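Local structure of hypothetical protein lpg0944 (Legionella pneumophila subsp. pneumophila str. Philadelphia 1, 4RXV) at residues A[168-179]-A[184-194]. The protein is of unknown function, but this N-terminal part belongs to the RavJ peptidase family of clan CA and is probably a cysteine-peptidase-like domain. Residues are numbered along the deposited sequence; the frame is centred on the assembly and turned at random.
Sequences LIVDPWAVGMGH and ALAIPKEQFAY
Ile-169 lies against Ile-187, Lys-189 and Phe-192; its CB meets CD1 of Ile-187 4.0 Å away. From there the branches part. CG2, anti to the backbone N because chi1 is -70°, sits over the centre of the Phe-192 ring in a CH-pi contact, 3.8 Å from the ring centroid. CG1 stays near Ile-187 O, and the tip, CD1, runs on to CA of Lys-189 at 3.6 Å. Behind this side chain the two backbones pair antiparallel: Ile-169 N gives a nearly straight bond to Ile-187 O (2.8 Å, 175° at the hydrogen), while Ile-169 O accepts from Ile-187 N and, weakly, from Ala-186 N. Ala-186 and Ile-187 both facing Ile-169 make a G1 beta bulge, Ala-186 having positive phi. Leu-185 and Ile-187 pair with the outer side of strand 168-170, the edge strand of the four-stranded antiparallel sheet, whose neighbour within that sheet is strand 136-146. Further along, Asp-171 N bonds to Ala-184 O, and the Asp-171 carboxylate works two ways: OD1 N-caps helix 172-176 through Ala-174 N, met from above the carboxylate plane, while OD2 is hydrogen-bonded to NE2 of His-139 and lies at the edge of the Phe-192 ring, 3.2 Å from CE1. Tyr-194 completes the far end. Its ring edge points at the face of His-179 in an offset edge-to-face pair, planes 78° apart, and CE2 touches Ala-174 CB at 3.6 Å. Both Tyr-194 OH and His-179 NE2 hydrogen-bond to Cys-32 O, while Ala-193 CB lies over one face of the imidazole.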
loop_
_atom_site.group_PDB
_atom_site.type_symbol
_atom_site.label_atom_id
_atom_site.label_comp_id
_atom_site.label_asym_id
_atom_site.label_seq_id
_atom_site.Cartn_x
_atom_site.Cartn_y
_atom_site.Cartn_z
ATOM N N LEU A 168 5.434 -7.823 9.193
ATOM C CA LEU A 168 4.989 -6.437 9.276
ATOM C C LEU A 168 3.968 -6.120 8.185
ATOM O O LEU A 168 4.089 -6.555 7.046
ATOM C CB LEU A 168 6.161 -5.480 9.134
ATOM C CG LEU A 168 7.244 -5.632 10.197
ATOM C CD1 LEU A 168 8.478 -4.826 9.826
ATOM C CD2 LEU A 168 6.738 -5.187 11.569
ATOM N N ILE A 169 2.940 -5.384 8.572
ATOM C CA ILE A 169 1.854 -4.997 7.692
ATOM C C ILE A 169 2.128 -3.603 7.127
ATOM O O ILE A 169 2.595 -2.709 7.862
ATOM C CB ILE A 169 0.523 -5.034 8.488
ATOM C CG1 ILE A 169 0.164 -6.496 8.795
ATOM C CG2 ILE A 169 -0.620 -4.335 7.780
ATOM C CD1 ILE A 169 -0.662 -6.647 10.039
ATOM N N VAL A 170 1.763 -3.390 5.872
ATOM C CA VAL A 170 1.947 -2.121 5.183
ATOM C C VAL A 170 0.644 -1.828 4.409
ATOM O O VAL A 170 0.312 -2.510 3.443
ATOM C CB VAL A 170 3.179 -2.132 4.265
ATOM C CG1 VAL A 170 3.347 -0.757 3.651
ATOM C CG2 VAL A 170 4.428 -2.560 5.046
ATOM N N ASP A 171 -0.050 -0.779 4.835
ATOM C CA ASP A 171 -1.378 -0.466 4.344
ATOM C C ASP A 171 -1.483 1.040 4.075
ATOM O O ASP A 171 -1.976 1.803 4.925
ATOM C CB ASP A 171 -2.421 -0.930 5.355
ATOM C CG ASP A 171 -3.844 -0.836 4.827
ATOM O OD1 ASP A 171 -4.090 -0.191 3.771
ATOM O OD2 ASP A 171 -4.733 -1.425 5.488
ATOM N N PRO A 172 -1.033 1.493 2.901
ATOM C CA PRO A 172 -1.110 2.924 2.606
ATOM C C PRO A 172 -2.542 3.464 2.548
ATOM O O PRO A 172 -2.776 4.620 2.899
ATOM C CB PRO A 172 -0.421 3.043 1.249
ATOM C CG PRO A 172 -0.497 1.665 0.649
ATOM C CD PRO A 172 -0.355 0.740 1.827
ATOM N N TRP A 173 -3.508 2.642 2.133
ATOM C CA TRP A 173 -4.904 3.073 2.150
ATOM C C TRP A 173 -5.357 3.471 3.544
ATOM O O TRP A 173 -6.061 4.474 3.692
ATOM C CB TRP A 173 -5.797 2.002 1.544
ATOM C CG TRP A 173 -7.238 2.364 1.374
ATOM C CD1 TRP A 173 -7.805 3.074 0.345
ATOM C CD2 TRP A 173 -8.316 1.962 2.215
ATOM N NE1 TRP A 173 -9.169 3.113 0.501
ATOM C CE2 TRP A 173 -9.507 2.442 1.642
ATOM C CE3 TRP A 173 -8.390 1.215 3.383
ATOM C CZ2 TRP A 173 -10.778 2.210 2.216
ATOM C CZ3 TRP A 173 -9.649 0.984 3.963
ATOM C CH2 TRP A 173 -10.821 1.479 3.367
ATOM N N ALA A 174 -4.932 2.727 4.571
ATOM C CA ALA A 174 -5.288 3.104 5.937
ATOM C C ALA A 174 -4.791 4.519 6.246
ATOM O O ALA A 174 -5.450 5.256 6.975
ATOM C CB ALA A 174 -4.709 2.129 6.937
ATOM N N VAL A 175 -3.608 4.887 5.738
ATOM C CA VAL A 175 -3.037 6.216 5.962
ATOM C C VAL A 175 -3.807 7.275 5.155
ATOM O O VAL A 175 -4.105 8.360 5.658
ATOM C CB VAL A 175 -1.541 6.213 5.633
ATOM C CG1 VAL A 175 -0.920 7.603 5.875
ATOM C CG2 VAL A 175 -0.832 5.190 6.509
ATOM N N GLY A 176 -4.175 6.945 3.922
ATOM C CA GLY A 176 -5.082 7.782 3.148
ATOM C C GLY A 176 -6.403 8.033 3.852
ATOM O O GLY A 176 -6.986 9.122 3.769
ATOM N N MET A 177 -6.860 7.041 4.600
ATOM C CA MET A 177 -8.100 7.051 5.375
ATOM C C MET A 177 -7.893 7.623 6.785
ATOM O O MET A 177 -8.796 7.521 7.618
ATOM C CB MET A 177 -8.696 5.650 5.447
ATOM C CG MET A 177 -9.152 5.118 4.081
ATOM S SD MET A 177 -10.569 6.014 3.396
ATOM C CE MET A 177 -11.891 5.358 4.405
ATOM N N GLY A 178 -6.765 8.284 7.025
ATOM C CA GLY A 178 -6.586 9.078 8.219
ATOM C C GLY A 178 -5.876 8.403 9.372
ATOM O O GLY A 178 -5.628 9.070 10.370
ATOM N N HIS A 179 -5.521 7.130 9.253
ATOM C CA HIS A 179 -4.826 6.440 10.329
ATOM C C HIS A 179 -3.344 6.799 10.323
ATOM O O HIS A 179 -2.762 7.030 9.275
ATOM C CB HIS A 179 -5.034 4.932 10.214
ATOM C CG HIS A 179 -6.469 4.543 10.363
ATOM N ND1 HIS A 179 -7.026 4.228 11.578
ATOM C CD2 HIS A 179 -7.473 4.467 9.456
ATOM C CE1 HIS A 179 -8.309 3.958 11.415
ATOM N NE2 HIS A 179 -8.616 4.125 10.139
ATOM N N ALA A 184 -0.307 1.474 10.478
ATOM C CA ALA A 184 -0.431 1.114 9.065
ATOM C C ALA A 184 0.857 0.873 8.313
ATOM O O ALA A 184 0.821 0.151 7.326
ATOM C CB ALA A 184 -1.218 2.197 8.345
ATOM N N LEU A 185 1.959 1.505 8.678
ATOM C CA LEU A 185 3.174 1.478 7.854
ATOM C C LEU A 185 4.287 0.700 8.568
ATOM O O LEU A 185 5.064 1.261 9.354
ATOM C CB LEU A 185 3.632 2.886 7.484
ATOM C CG LEU A 185 2.618 3.718 6.678
ATOM C CD1 LEU A 185 3.155 5.097 6.374
ATOM C CD2 LEU A 185 2.191 3.003 5.378
ATOM N N ALA A 186 4.378 -0.593 8.240
ATOM C CA ALA A 186 5.399 -1.516 8.718
ATOM C C ALA A 186 5.260 -1.758 10.215
ATOM O O ALA A 186 6.166 -1.463 11.004
ATOM C CB ALA A 186 6.784 -1.052 8.332
ATOM N N ILE A 187 4.101 -2.297 10.595
ATOM C CA ILE A 187 3.773 -2.536 11.990
ATOM C C ILE A 187 3.236 -3.951 12.194
ATOM O O ILE A 187 2.709 -4.575 11.276
ATOM C CB ILE A 187 2.748 -1.470 12.554
ATOM C CG1 ILE A 187 1.249 -1.708 12.183
ATOM C CG2 ILE A 187 3.186 -0.054 12.211
ATOM C CD1 ILE A 187 0.894 -1.707 10.763
ATOM N N PRO A 188 3.383 -4.482 13.403
ATOM C CA PRO A 188 2.803 -5.794 13.696
ATOM C C PRO A 188 1.290 -5.768 13.755
ATOM O O PRO A 188 0.676 -4.717 13.959
ATOM C CB PRO A 188 3.397 -6.156 15.061
ATOM C CG PRO A 188 3.736 -4.841 15.667
ATOM C CD PRO A 188 4.078 -3.909 14.568
ATOM N N LYS A 189 0.668 -6.938 13.615
ATOM C CA LYS A 189 -0.783 -7.013 13.569
ATOM C C LYS A 189 -1.474 -6.411 14.778
ATOM O O LYS A 189 -2.541 -5.844 14.639
ATOM C CB LYS A 189 -1.248 -8.454 13.354
ATOM C CG LYS A 189 -0.916 -9.416 14.470
ATOM C CD LYS A 189 -1.450 -10.809 14.160
ATOM C CE LYS A 189 -1.406 -11.724 15.374
ATOM N NZ LYS A 189 -0.031 -11.853 15.923
ATOM N N GLU A 190 -0.850 -6.470 15.947
ATOM C CA GLU A 190 -1.474 -5.900 17.137
ATOM C C GLU A 190 -1.683 -4.397 17.056
ATOM O O GLU A 190 -2.548 -3.863 17.765
ATOM C CB GLU A 190 -0.641 -6.229 18.369
ATOM C CG GLU A 190 -0.662 -7.688 18.737
ATOM C CD GLU A 190 0.289 -8.550 17.917
ATOM O OE1 GLU A 190 1.208 -8.028 17.229
ATOM O OE2 GLU A 190 0.115 -9.784 17.990
ATOM N N GLN A 191 -0.808 -3.734 16.271
ATOM C CA GLN A 191 -0.810 -2.279 16.010
ATOM C C GLN A 191 -1.720 -1.884 14.824
ATOM O O GLN A 191 -2.003 -0.699 14.656
ATOM C CB GLN A 191 0.631 -1.722 15.737
ATOM C CG GLN A 191 1.554 -1.427 16.984
ATOM C CD GLN A 191 3.014 -0.937 16.658
ATOM O OE1 GLN A 191 3.986 -1.562 17.131
ATOM N NE2 GLN A 191 3.163 0.212 15.917
ATOM N N PHE A 192 -2.187 -2.838 14.012
ATOM C CA PHE A 192 -2.795 -2.516 12.720
ATOM C C PHE A 192 -4.231 -2.018 12.858
ATOM O O PHE A 192 -5.039 -2.634 13.534
ATOM C CB PHE A 192 -2.691 -3.759 11.826
ATOM C CG PHE A 192 -3.403 -3.647 10.485
ATOM C CD1 PHE A 192 -3.265 -2.532 9.666
ATOM C CD2 PHE A 192 -4.169 -4.699 10.031
ATOM C CE1 PHE A 192 -3.925 -2.460 8.457
ATOM C CE2 PHE A 192 -4.819 -4.630 8.816
ATOM C CZ PHE A 192 -4.683 -3.528 8.023
ATOM N N ALA A 193 -4.532 -0.927 12.164
ATOM C CA ALA A 193 -5.846 -0.287 12.200
ATOM C C ALA A 193 -6.991 -1.245 11.936
ATOM O O ALA A 193 -8.043 -1.083 12.527
ATOM C CB ALA A 193 -5.897 0.814 11.166
ATOM N N TYR A 194 -6.817 -2.169 10.998
ATOM C CA TYR A 194 -7.918 -3.045 10.571
ATOM C C TYR A 194 -7.625 -4.494 10.953
ATOM O O TYR A 194 -7.907 -5.435 10.205
ATOM C CB TYR A 194 -8.187 -2.901 9.069
ATOM C CG TYR A 194 -8.339 -1.480 8.586
ATOM C CD1 TYR A 194 -9.180 -0.568 9.221
ATOM C CD2 TYR A 194 -7.649 -1.045 7.476
ATOM C CE1 TYR A 194 -9.298 0.746 8.781
ATOM C CE2 TYR A 194 -7.775 0.261 7.009
ATOM C CZ TYR A 194 -8.602 1.145 7.659
ATOM O OH TYR A 194 -8.668 2.428 7.154
#